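Local coordinates for Esterase/lipase (Uncultured bacterium, PDB 3K6K), which probably hydrolyses carboxylic ester bonds, as a bacterial esterase or lipase related to hormone-sensitive lipase and built on the alpha/beta hydrolase fold, at residues A[43-48]-A[96-101]; A[56-61]-A[102-107]; A[281-286]-A[291-296]. All coordinates share one frame; numbering follows the deposited sequence.

Contact 1. Residues A[43-48]-A[96-101]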
ATOM      1  N   ALA A  43      -9.924  24.621 -22.447  1.00 21.04           N
ATOM      2  CA  ALA A  43      -9.018  25.395 -23.297  1.00 21.78           C
ATOM      3  C   ALA A  43      -7.774  25.858 -22.546  1.00 22.24           C
ATOM      4  O   ALA A  43      -6.687  25.792 -23.099  1.00 21.36           O
ATOM      5  CB  ALA A  43      -9.722  26.585 -23.973  1.00 21.71           C
ATOM      6  N   GLY A  44      -7.951  26.265 -21.282  1.00 23.36           N
ATOM      7  CA  GLY A  44      -6.872  26.731 -20.396  1.00 25.15           C
ATOM      8  C   GLY A  44      -6.012  25.659 -19.723  1.00 26.91           C
ATOM      9  O   GLY A  44      -4.836  25.867 -19.467  1.00 27.30           O
ATOM     10  N   MET A  45      -6.593  24.502 -19.426  1.00 27.45           N
ATOM     11  CA  MET A  45      -5.790  23.342 -19.131  1.00 28.10           C
ATOM     12  C   MET A  45      -4.922  23.006 -20.345  1.00 28.27           C
ATOM     13  O   MET A  45      -3.744  22.714 -20.202  1.00 27.26           O
ATOM     14  CB  MET A  45      -6.694  22.191 -18.780  1.00 28.70           C
ATOM     15  CG  MET A  45      -6.056  21.106 -17.953  1.00 31.78           C
ATOM     16  SD  MET A  45      -7.278  19.812 -17.535  1.00 39.13           S
ATOM     17  CE  MET A  45      -8.676  20.899 -17.050  1.00 32.88           C
ATOM     18  N   GLU A  46      -5.491  23.093 -21.543  1.00 29.08           N
ATOM     19  CA  GLU A  46      -4.742  22.768 -22.759  1.00 30.72           C
ATOM     20  C   GLU A  46      -3.539  23.715 -22.919  1.00 31.57           C
ATOM     21  O   GLU A  46      -2.419  23.262 -23.136  1.00 32.02           O
ATOM     22  CB  GLU A  46      -5.625  22.762 -24.036  1.00 30.53           C
ATOM     23  CG  GLU A  46      -6.739  21.660 -24.167  1.00 31.79           C
ATOM     24  CD  GLU A  46      -6.197  20.253 -24.539  1.00 34.30           C
ATOM     25  OE1 GLU A  46      -4.990  20.101 -24.696  1.00 35.88           O
ATOM     26  OE2 GLU A  46      -6.976  19.279 -24.700  1.00 38.41           O
ATOM     27  N   ALA A  47      -3.758  25.020 -22.747  1.00 33.17           N
ATOM     28  CA  ALA A  47      -2.730  26.028 -23.040  1.00 34.17           C
ATOM     29  C   ALA A  47      -1.578  25.941 -22.046  1.00 35.12           C
ATOM     30  O   ALA A  47      -0.411  25.960 -22.445  1.00 35.59           O
ATOM     31  CB  ALA A  47      -3.342  27.442 -23.060  1.00 34.24           C
ATOM     32  N   LEU A  48      -1.910  25.832 -20.759  1.00 35.72           N
ATOM     33  CA  LEU A  48      -0.917  25.664 -19.708  1.00 36.68           C
ATOM     34  C   LEU A  48      -0.138  24.343 -19.920  1.00 36.91           C
ATOM     35  O   LEU A  48       1.100  24.313 -19.873  1.00 37.43           O
ATOM     36  CB  LEU A  48      -1.610  25.731 -18.349  1.00 36.90           C
ATOM     37  CG  LEU A  48      -0.841  25.856 -17.028  1.00 39.49           C
ATOM     38  CD1 LEU A  48      -1.572  26.864 -16.098  1.00 43.44           C
ATOM     39  CD2 LEU A  48      -0.620  24.503 -16.304  1.00 41.35           C
ATOM     40  N   PRO A  96      -5.503  13.401 -24.200  1.00 16.55           N
ATOM     41  CA  PRO A  96      -4.172  12.857 -24.346  1.00 16.33           C
ATOM     42  C   PRO A  96      -3.074  13.966 -24.370  1.00 17.45           C
ATOM     43  O   PRO A  96      -1.994  13.799 -23.763  1.00 17.41           O
ATOM     44  CB  PRO A  96      -4.291  12.090 -25.641  1.00 15.67           C
ATOM     45  CG  PRO A  96      -5.684  11.572 -25.611  1.00 16.17           C
ATOM     46  CD  PRO A  96      -6.496  12.686 -25.041  1.00 15.83           C
ATOM     47  N   SER A  97      -3.389  15.110 -24.979  1.00 18.02           N
ATOM     48  CA  SER A  97      -2.471  16.247 -25.050  1.00 18.74           C
ATOM     49  C   SER A  97      -2.112  16.838 -23.723  1.00 17.82           C
ATOM     50  O   SER A  97      -0.962  17.065 -23.512  1.00 18.48           O
ATOM     51  CB  SER A  97      -2.984  17.376 -25.965  1.00 18.92           C
ATOM     52  OG  SER A  97      -3.031  16.871 -27.291  1.00 22.70           O
ATOM     53  N   THR A  98      -3.082  17.152 -22.869  1.00 18.35           N
ATOM     54  CA  THR A  98      -2.769  17.661 -21.532  1.00 18.45           C
ATOM     55  C   THR A  98      -1.865  16.751 -20.693  1.00 17.92           C
ATOM     56  O   THR A  98      -1.310  17.229 -19.722  1.00 17.78           O
ATOM     57  CB  THR A  98      -4.000  17.807 -20.688  1.00 18.62           C
ATOM     58  OG1 THR A  98      -4.751  16.566 -20.720  1.00 21.09           O
ATOM     59  CG2 THR A  98      -4.840  18.945 -21.192  1.00 19.65           C
ATOM     60  N   HIS A  99      -1.753  15.456 -21.033  1.00 16.64           N
ATOM     61  CA  HIS A  99      -1.049  14.492 -20.149  1.00 16.52           C
ATOM     62  C   HIS A  99       0.263  14.002 -20.799  1.00 16.80           C
ATOM     63  O   HIS A  99       1.046  13.207 -20.219  1.00 12.85           O
ATOM     64  CB  HIS A  99      -1.982  13.358 -19.711  1.00 16.12           C
ATOM     65  CG  HIS A  99      -2.980  13.790 -18.686  1.00 17.32           C
ATOM     66  ND1 HIS A  99      -3.123  13.155 -17.462  1.00 20.42           N
ATOM     67  CD2 HIS A  99      -3.816  14.856 -18.654  1.00 18.15           C
ATOM     68  CE1 HIS A  99      -4.043  13.786 -16.747  1.00 19.99           C
ATOM     69  NE2 HIS A  99      -4.486  14.816 -17.453  1.00 19.05           N
ATOM     70  N   LEU A 100       0.533  14.580 -21.968  1.00 15.69           N
ATOM     71  CA  LEU A 100       1.743  14.243 -22.636  1.00 17.44           C
ATOM     72  C   LEU A 100       2.867  14.238 -21.703  1.00 17.12           C
ATOM     73  O   LEU A 100       3.664  13.292 -21.781  1.00 18.76           O
ATOM     74  CB  LEU A 100       2.054  15.161 -23.805  1.00 17.18           C
ATOM     75  CG  LEU A 100       1.045  14.774 -24.853  1.00 18.05           C
ATOM     76  CD1 LEU A 100       1.024  15.843 -25.930  1.00 20.46           C
ATOM     77  CD2 LEU A 100       1.415  13.449 -25.421  1.00 15.89           C
ATOM     78  N   VAL A 101       2.996  15.265 -20.878  1.00 17.30           N
ATOM     79  CA  VAL A 101       4.045  15.353 -19.886  1.00 17.36           C
ATOM     80  C   VAL A 101       4.239  14.076 -19.061  1.00 18.59           C
ATOM     81  O   VAL A 101       5.320  13.621 -18.926  1.00 20.40           O
ATOM     82  CB  VAL A 101       3.983  16.626 -18.983  1.00 17.50           C
ATOM     83  CG1 VAL A 101       2.723  16.720 -18.224  1.00 14.51           C
ATOM     84  CG2 VAL A 101       5.129  16.656 -18.076  1.00 19.15           C
TER

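Contact 2. Residues A[56-61]-A[102-107]. With SO4 (sulfate ion), chain E.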
ATOM      1  N   GLU A  56      12.160  13.266 -24.598  1.00 28.94           N
ATOM      2  CA  GLU A  56      12.887  13.380 -25.845  1.00 29.47           C
ATOM      3  C   GLU A  56      12.771  12.044 -26.514  1.00 28.10           C
ATOM      4  O   GLU A  56      12.926  11.016 -25.869  1.00 27.55           O
ATOM      5  CB  GLU A  56      14.364  13.721 -25.602  1.00 29.98           C
ATOM      6  CG  GLU A  56      15.293  13.550 -26.854  1.00 34.21           C
ATOM      7  CD  GLU A  56      16.642  14.292 -26.676  1.00 41.29           C
ATOM      8  OE1 GLU A  56      17.227  14.722 -27.701  1.00 44.27           O
ATOM      9  OE2 GLU A  56      17.116  14.459 -25.512  1.00 40.30           O
ATOM     10  N   GLY A  57      12.465  12.061 -27.802  1.00 26.99           N
ATOM     11  CA  GLY A  57      12.549  10.845 -28.598  1.00 26.42           C
ATOM     12  C   GLY A  57      11.266  10.051 -28.613  1.00 25.70           C
ATOM     13  O   GLY A  57      11.234   8.951 -29.181  1.00 25.99           O
ATOM     14  N   VAL A  58      10.238  10.571 -27.964  1.00 23.66           N
ATOM     15  CA  VAL A  58       8.933   9.940 -27.960  1.00 22.29           C
ATOM     16  C   VAL A  58       8.113  10.487 -29.095  1.00 22.21           C
ATOM     17  O   VAL A  58       7.723  11.601 -29.059  1.00 21.63           O
ATOM     18  CB  VAL A  58       8.148  10.040 -26.604  1.00 20.62           C
ATOM     19  CG1 VAL A  58       6.824   9.513 -26.755  1.00 18.50           C
ATOM     20  CG2 VAL A  58       8.798   9.296 -25.546  1.00 19.72           C
ATOM     21  N   GLU A  59       7.842   9.657 -30.080  1.00 22.46           N
ATOM     22  CA  GLU A  59       7.100  10.043 -31.289  1.00 22.46           C
ATOM     23  C   GLU A  59       5.627   9.980 -31.028  1.00 22.32           C
ATOM     24  O   GLU A  59       5.123   9.026 -30.388  1.00 22.14           O
ATOM     25  CB  GLU A  59       7.519   9.206 -32.513  1.00 21.78           C
ATOM     26  CG  GLU A  59       9.010   9.464 -32.773  1.00 26.57           C
ATOM     27  CD  GLU A  59       9.644   8.724 -33.959  1.00 31.82           C
ATOM     28  OE1 GLU A  59      10.675   9.252 -34.428  1.00 35.09           O
ATOM     29  OE2 GLU A  59       9.157   7.661 -34.431  1.00 31.86           O
ATOM     30  N   LEU A  60       4.933  11.009 -31.505  1.00 21.73           N
ATOM     31  CA  LEU A  60       3.518  11.122 -31.252  1.00 22.14           C
ATOM     32  C   LEU A  60       2.680  10.808 -32.472  1.00 22.96           C
ATOM     33  O   LEU A  60       2.472  11.668 -33.347  1.00 22.17           O
ATOM     34  CB  LEU A  60       3.165  12.523 -30.714  1.00 21.26           C
ATOM     35  CG  LEU A  60       3.776  12.992 -29.410  1.00 22.58           C
ATOM     36  CD1 LEU A  60       3.437  14.472 -29.055  1.00 21.06           C
ATOM     37  CD2 LEU A  60       3.411  11.999 -28.270  1.00 22.17           C
ATOM     38  N   THR A  61       2.125   9.598 -32.507  1.00 24.21           N
ATOM     39  CA  THR A  61       1.281   9.204 -33.639  1.00 24.48           C
ATOM     40  C   THR A  61      -0.243   9.405 -33.358  1.00 25.16           C
ATOM     41  O   THR A  61      -0.791   8.929 -32.338  1.00 24.61           O
ATOM     42  CB  THR A  61       1.678   7.805 -34.060  1.00 24.82           C
ATOM     43  OG1 THR A  61       3.095   7.775 -34.299  1.00 25.59           O
ATOM     44  CG2 THR A  61       0.936   7.346 -35.293  1.00 24.59           C
ATOM     45  N   LEU A 102       3.170  13.507 -18.556  1.00 18.08           N
ATOM     46  CA  LEU A 102       3.234  12.321 -17.760  1.00 18.43           C
ATOM     47  C   LEU A 102       3.483  11.063 -18.652  1.00 19.52           C
ATOM     48  O   LEU A 102       4.421  10.302 -18.377  1.00 20.33           O
ATOM     49  CB  LEU A 102       1.975  12.217 -16.920  1.00 17.07           C
ATOM     50  CG  LEU A 102       1.734  10.936 -16.095  1.00 19.31           C
ATOM     51  CD1 LEU A 102       2.991  10.361 -15.521  1.00 15.17           C
ATOM     52  CD2 LEU A 102       0.761  11.232 -14.964  1.00 19.35           C
ATOM     53  N   THR A 103       2.677  10.883 -19.720  1.00 19.04           N
ATOM     54  CA  THR A 103       2.611   9.632 -20.515  1.00 17.77           C
ATOM     55  C   THR A 103       3.796   9.377 -21.417  1.00 18.76           C
ATOM     56  O   THR A 103       4.147   8.226 -21.681  1.00 18.97           O
ATOM     57  CB  THR A 103       1.317   9.522 -21.357  1.00 17.61           C
ATOM     58  OG1 THR A 103       1.269  10.554 -22.362  1.00 16.94           O
ATOM     59  CG2 THR A 103       0.097   9.613 -20.466  1.00 15.14           C
ATOM     60  N   THR A 104       4.424  10.452 -21.879  1.00 18.61           N
ATOM     61  CA  THR A 104       5.640  10.314 -22.657  1.00 17.88           C
ATOM     62  C   THR A 104       6.740   9.788 -21.784  1.00 18.56           C
ATOM     63  O   THR A 104       7.592   9.018 -22.257  1.00 17.93           O
ATOM     64  CB  THR A 104       6.092  11.639 -23.347  1.00 17.57           C
ATOM     65  OG1 THR A 104       6.181  12.678 -22.369  1.00 15.75           O
ATOM     66  CG2 THR A 104       5.096  12.057 -24.475  1.00 16.03           C
ATOM     67  N   GLN A 105       6.739  10.183 -20.513  1.00 18.80           N
ATOM     68  CA  GLN A 105       7.702   9.578 -19.561  1.00 18.94           C
ATOM     69  C   GLN A 105       7.355   8.102 -19.348  1.00 18.95           C
ATOM     70  O   GLN A 105       8.228   7.246 -19.423  1.00 19.97           O
ATOM     71  CB  GLN A 105       7.806  10.342 -18.210  1.00 18.76           C
ATOM     72  CG  GLN A 105       8.301  11.765 -18.281  1.00 20.62           C
ATOM     73  CD  GLN A 105       9.766  11.872 -18.759  1.00 26.26           C
ATOM     74  OE1 GLN A 105      10.261  12.973 -19.148  1.00 27.58           O
ATOM     75  NE2 GLN A 105      10.464  10.745 -18.732  1.00 23.16           N
ATOM     76  N   LEU A 106       6.081   7.780 -19.131  1.00 19.45           N
ATOM     77  CA  LEU A 106       5.715   6.365 -18.966  1.00 19.84           C
ATOM     78  C   LEU A 106       6.253   5.583 -20.183  1.00 21.46           C
ATOM     79  O   LEU A 106       6.865   4.526 -20.022  1.00 21.57           O
ATOM     80  CB  LEU A 106       4.228   6.225 -18.733  1.00 19.58           C
ATOM     81  CG  LEU A 106       3.708   6.850 -17.443  1.00 19.89           C
ATOM     82  CD1 LEU A 106       2.165   6.874 -17.412  1.00 14.76           C
ATOM     83  CD2 LEU A 106       4.288   6.108 -16.234  1.00 16.79           C
ATOM     84  N   ALA A 107       6.032   6.092 -21.401  1.00 21.76           N
ATOM     85  CA  ALA A 107       6.465   5.379 -22.623  1.00 22.39           C
ATOM     86  C   ALA A 107       8.020   5.168 -22.719  1.00 23.35           C
ATOM     87  O   ALA A 107       8.485   4.058 -22.901  1.00 23.18           O
ATOM     88  CB  ALA A 107       5.914   6.089 -23.875  1.00 21.55           C
TER
HETATM   89  S   SO4 E 323      13.790  13.325 -21.012  1.00 37.05           S
HETATM   90  O1  SO4 E 323      13.283  13.581 -19.672  1.00 37.59           O
HETATM   91  O2  SO4 E 323      13.573  11.897 -21.319  1.00 38.70           O
HETATM   92  O3  SO4 E 323      13.063  14.271 -21.869  1.00 38.43           O
HETATM   93  O4  SO4 E 323      15.207  13.611 -21.175  1.00 37.07           O

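Contact 3. Residues A[281-286]-A[291-296]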
ATOM      1  N   HIS A 281      -2.059  15.883  -5.574  1.00 12.47           N
ATOM      2  CA  HIS A 281      -2.790  15.062  -6.500  1.00 13.23           C
ATOM      3  C   HIS A 281      -2.005  14.857  -7.780  1.00 13.53           C
ATOM      4  O   HIS A 281      -1.502  15.826  -8.341  1.00 14.69           O
ATOM      5  CB  HIS A 281      -4.066  15.803  -6.824  1.00 13.33           C
ATOM      6  CG  HIS A 281      -5.143  14.936  -7.375  1.00 15.90           C
ATOM      7  ND1 HIS A 281      -5.448  13.702  -6.842  1.00 13.21           N
ATOM      8  CD2 HIS A 281      -5.997  15.126  -8.414  1.00 18.24           C
ATOM      9  CE1 HIS A 281      -6.446  13.175  -7.526  1.00 17.73           C
ATOM     10  NE2 HIS A 281      -6.799  14.014  -8.481  1.00 17.92           N
ATOM     11  N   VAL A 282      -1.950  13.619  -8.259  1.00 12.32           N
ATOM     12  CA  VAL A 282      -1.225  13.229  -9.470  1.00 12.34           C
ATOM     13  C   VAL A 282       0.140  13.959  -9.612  1.00 13.38           C
ATOM     14  O   VAL A 282       0.459  14.559 -10.628  1.00 13.41           O
ATOM     15  CB  VAL A 282      -2.075  13.332 -10.788  1.00 13.34           C
ATOM     16  CG1 VAL A 282      -1.346  12.570 -11.890  1.00 11.89           C
ATOM     17  CG2 VAL A 282      -3.545  12.733 -10.641  1.00  8.42           C
ATOM     18  N   PHE A 283       0.973  13.839  -8.599  1.00 13.12           N
ATOM     19  CA  PHE A 283       2.218  14.583  -8.557  1.00 13.18           C
ATOM     20  C   PHE A 283       3.182  14.236  -9.660  1.00 13.48           C
ATOM     21  O   PHE A 283       4.116  15.034  -9.905  1.00 14.23           O
ATOM     22  CB  PHE A 283       2.902  14.407  -7.195  1.00 13.54           C
ATOM     23  CG  PHE A 283       3.434  12.996  -6.925  1.00 14.58           C
ATOM     24  CD1 PHE A 283       4.763  12.687  -7.187  1.00 14.83           C
ATOM     25  CD2 PHE A 283       2.628  12.030  -6.355  1.00 12.57           C
ATOM     26  CE1 PHE A 283       5.249  11.418  -6.929  1.00 17.72           C
ATOM     27  CE2 PHE A 283       3.100  10.783  -6.060  1.00 10.34           C
ATOM     28  CZ  PHE A 283       4.404  10.455  -6.377  1.00 15.95           C
ATOM     29  N   GLN A 284       2.967  13.078 -10.311  1.00 11.42           N
ATOM     30  CA  GLN A 284       3.834  12.610 -11.360  1.00 11.70           C
ATOM     31  C   GLN A 284       3.810  13.591 -12.559  1.00 13.34           C
ATOM     32  O   GLN A 284       4.607  13.427 -13.486  1.00 12.44           O
ATOM     33  CB  GLN A 284       3.501  11.131 -11.810  1.00 10.41           C
ATOM     34  CG  GLN A 284       3.509  10.018 -10.707  1.00  7.09           C
ATOM     35  CD  GLN A 284       2.260  10.084  -9.751  1.00 11.00           C
ATOM     36  OE1 GLN A 284       1.411  11.006  -9.856  1.00  5.74           O
ATOM     37  NE2 GLN A 284       2.161   9.118  -8.844  1.00  5.32           N
ATOM     38  N   MET A 285       2.861  14.537 -12.568  1.00 14.15           N
ATOM     39  CA  MET A 285       2.867  15.621 -13.544  1.00 17.02           C
ATOM     40  C   MET A 285       4.021  16.645 -13.375  1.00 17.15           C
ATOM     41  O   MET A 285       4.353  17.402 -14.333  1.00 16.89           O
ATOM     42  CB  MET A 285       1.523  16.388 -13.583  1.00 17.71           C
ATOM     43  CG  MET A 285       0.314  15.508 -13.650  1.00 21.03           C
ATOM     44  SD  MET A 285      -0.327  14.955 -15.245  1.00 33.47           S
ATOM     45  CE  MET A 285      -1.284  16.367 -15.786  1.00 31.64           C
ATOM     46  N   TYR A 286       4.624  16.674 -12.189  1.00 15.84           N
ATOM     47  CA  TYR A 286       5.469  17.792 -11.818  1.00 14.93           C
ATOM     48  C   TYR A 286       6.966  17.467 -11.650  1.00 14.72           C
ATOM     49  O   TYR A 286       7.676  18.154 -10.902  1.00 14.29           O
ATOM     50  CB  TYR A 286       4.871  18.508 -10.596  1.00 14.07           C
ATOM     51  CG  TYR A 286       3.349  18.752 -10.779  1.00 15.22           C
ATOM     52  CD1 TYR A 286       2.406  18.143  -9.953  1.00 17.60           C
ATOM     53  CD2 TYR A 286       2.875  19.601 -11.775  1.00 16.23           C
ATOM     54  CE1 TYR A 286       1.027  18.353 -10.156  1.00 19.02           C
ATOM     55  CE2 TYR A 286       1.524  19.845 -11.966  1.00 16.05           C
ATOM     56  CZ  TYR A 286       0.600  19.226 -11.169  1.00 20.49           C
ATOM     57  OH  TYR A 286      -0.731  19.434 -11.421  1.00 22.20           O
ATOM     58  N   ASN A 291      11.133  16.381  -7.077  1.00 18.48           N
ATOM     59  CA  ASN A 291      11.948  15.192  -7.350  1.00 18.73           C
ATOM     60  C   ASN A 291      11.169  13.871  -7.241  1.00 17.02           C
ATOM     61  O   ASN A 291      11.356  12.982  -8.087  1.00 17.25           O
ATOM     62  CB  ASN A 291      13.156  15.170  -6.426  1.00 18.23           C
ATOM     63  CG  ASN A 291      14.138  14.052  -6.782  1.00 27.28           C
ATOM     64  OD1 ASN A 291      14.443  13.210  -5.899  1.00 33.42           O
ATOM     65  ND2 ASN A 291      14.627  14.004  -8.090  1.00 25.10           N
ATOM     66  N   ALA A 292      10.260  13.779  -6.269  1.00 14.68           N
ATOM     67  CA  ALA A 292       9.433  12.548  -6.080  1.00 15.18           C
ATOM     68  C   ALA A 292       8.610  12.065  -7.282  1.00 14.73           C
ATOM     69  O   ALA A 292       8.231  10.882  -7.392  1.00 15.54           O
ATOM     70  CB  ALA A 292       8.506  12.694  -4.817  1.00 13.18           C
ATOM     71  N   ALA A 293       8.306  12.981  -8.184  1.00 15.55           N
ATOM     72  CA  ALA A 293       7.635  12.620  -9.423  1.00 15.99           C
ATOM     73  C   ALA A 293       8.514  11.800 -10.338  1.00 15.97           C
ATOM     74  O   ALA A 293       8.044  10.825 -10.904  1.00 16.21           O
ATOM     75  CB  ALA A 293       7.068  13.864 -10.146  1.00 16.19           C
ATOM     76  N   ASP A 294       9.774  12.192 -10.519  1.00 17.42           N
ATOM     77  CA  ASP A 294      10.673  11.365 -11.336  1.00 19.00           C
ATOM     78  C   ASP A 294      10.832  10.006 -10.713  1.00 17.08           C
ATOM     79  O   ASP A 294      10.836   9.061 -11.448  1.00 17.55           O
ATOM     80  CB  ASP A 294      12.090  11.939 -11.534  1.00 20.74           C
ATOM     81  CG  ASP A 294      12.098  13.420 -11.823  1.00 28.71           C
ATOM     82  OD1 ASP A 294      13.066  14.067 -11.287  1.00 35.56           O
ATOM     83  OD2 ASP A 294      11.160  13.918 -12.560  1.00 33.54           O
ATOM     84  N   ILE A 295      10.940   9.925  -9.379  1.00 15.64           N
ATOM     85  CA  ILE A 295      11.124   8.657  -8.679  1.00 14.95           C
ATOM     86  C   ILE A 295       9.878   7.766  -8.821  1.00 14.69           C
ATOM     87  O   ILE A 295       9.986   6.553  -9.013  1.00 14.17           O
ATOM     88  CB  ILE A 295      11.453   8.853  -7.163  1.00 15.54           C
ATOM     89  CG1 ILE A 295      12.559   9.880  -6.940  1.00 17.39           C
ATOM     90  CG2 ILE A 295      11.918   7.533  -6.469  1.00 15.21           C
ATOM     91  CD1 ILE A 295      12.778  10.218  -5.344  1.00 20.91           C
ATOM     92  N   SER A 296       8.684   8.344  -8.679  1.00 13.85           N
ATOM     93  CA  SER A 296       7.481   7.534  -8.776  1.00 11.89           C
ATOM     94  C   SER A 296       7.334   6.903 -10.208  1.00 11.25           C
ATOM     95  O   SER A 296       7.004   5.730 -10.381  1.00  9.80           O
ATOM     96  CB  SER A 296       6.274   8.379  -8.454  1.00 10.09           C
ATOM     97  OG  SER A 296       5.154   7.711  -8.958  1.00 10.38           O
TER

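Contact 1. Residues A[43-48]-A[96-101]
The carboxylate of E46 lies with one face against the methyl of T98: CG2 stands 3.8 Å from E46 CD, almost straight above the plane of the group. S97 touches the same carboxylate at one oxygen, its CB coming to 3.6 Å from E46 OE1. The other flat group, the imidazole of H99, has T98 OG1 at its edge and in its plane. Two helices of the alpha/beta hydrolase fold meet here: helix 38-49, which precedes the sheet in the chain, and helix 96-110, which connects the parallel strands 82-86 and 113-117. Their short segments run in roughly the same direction, 35° apart, with axes approaching to 9.0 Å, and the contact is small and only partly buried.

Threonine suits its place because it offers a methyl to helix 38-49 and a hydroxyl to the carbonyl O of S95, three residues before it. Setting T98 OG1 between backbone N and carbonyl carbon (chi1 51°) makes that bond and leaves CG2 to meet the other helix. Glutamate suits position 46 because its chain, bent at chi2 (-76°), is long enough to lay the carboxylate beside the start of helix 96-110, where OE2 makes a hydrogen bond with S95 OG. S95 therefore engages both E46 and T98, one through its hydroxyl and the other through its carbonyl. An apolar neighbour is the M45 side chain, which also touches S93. At the backbone of helix 38-49 the T98 methyl lies 4.0 Å from M45 O, and M45 CG is 4.1 Å from T98 CG2.

Contact 2. Residues A[56-61]-A[102-107]
Apolar contact between V58 and T104 carries this meeting of a strand's approach with a helix. With chi1 at 174°, V58 puts CG1 opposite its backbone N and against the T104 methyl, 3.8 Å from V58 CG1 to T104 CG2. The second branch of the valine rests on the helix backbone, V58 CG2 lying 3.5 Å from T104 O. A beta-branched residue thus serves both the side chain and the carbonyl of one helical position. L60 comes to the same methyl from further along the strand, more loosely, with its CD2 4.2 Å from T104 CG2.

No hydrogen bond joins the two segments; the polar groups are served from elsewhere. Threonine fits at 104 because its methyl faces V58 while its buried hydroxyl bonds to L100 O, one turn back, and to the backbone N of A55. E56 O receives K108 NZ, a second polar tie between this loop and helix 96-110.

A sulfate ion, probably from the crystallisation liquor, is bound at the edge of the contact. E56 N donates to its O3 over 3.0 Å at 154°. Q105 OE1 also lies near sulfate O1, but oxygen to oxygen, an approach of two acceptors that makes no hydrogen bond as modelled.

Strand 59-65 is the outermost strand on its side of the sheet, paired antiparallel with 68-74. Q73 of that neighbouring strand touches V58, L60 and T104, while L106 and A107 of helix 96-110 touch L114 of strand 113-117.

Contact 3. Residues A[281-286]-A[291-296]
F283 packs by the edge of its ring against A292 and A293 in a short-range, buried contact, where the loop after strand 271-276 folds onto the first turns of helix 291-305. F283 CE1 is 3.1 Å from A292 O near the ring plane, and CD1 lies 3.9 Å from A293 CB. F283 CZ meets S296 CB obliquely at 3.5 Å. One face of the ring is covered by Q284 CD, 3.8 Å above its centre. The crowded rotamer, CG between backbone N and carbonyl carbon (chi1 68°), turns it to the helix. Alanine suits position 293 because its CB already lies 3.2 Å from F283 O, leaving little room. Q284 NE2 gives S296 OG a weak hydrogen bond (3.3 Å, 150°), while the same hydroxyl bonds to H246 ND1. Shortening F283 to an alanine is likely to leave a gap beside A292 and S296 and the Q284 amide without its ring.

Segment 281-286 starts with H281, whose ND1 bonds to E251 OE1 and which lies beside S157, consistent with a catalytic triad. W276 of strand 271-276 meets the F283 ring and touches A292 and S296, while L102 of helix 96-110 packs against V282, Q284 and M285.

From the N terminus, contact 1 brings helix 38-49 to the start of helix 96-110 and so closes a loop holding the first three strands, 59-65, 68-74 and 82-86. Contact 2 opens inside that loop and closes beyond it, on the next turns of the same helix, so the two cross rather than nest. They also touch, L60 CD2 lying 3.8 Å from L100 CD2. Contact 3 follows in series, a tight closure spanning only four residues near the C terminus. Its loop still returns to helix 96-110: M285 packs near H99 and V101 of contact 1, and Q284 against L102 of contact 2. Helix 96-110 thus links helix 38-49, the sheet edge and the histidine loop.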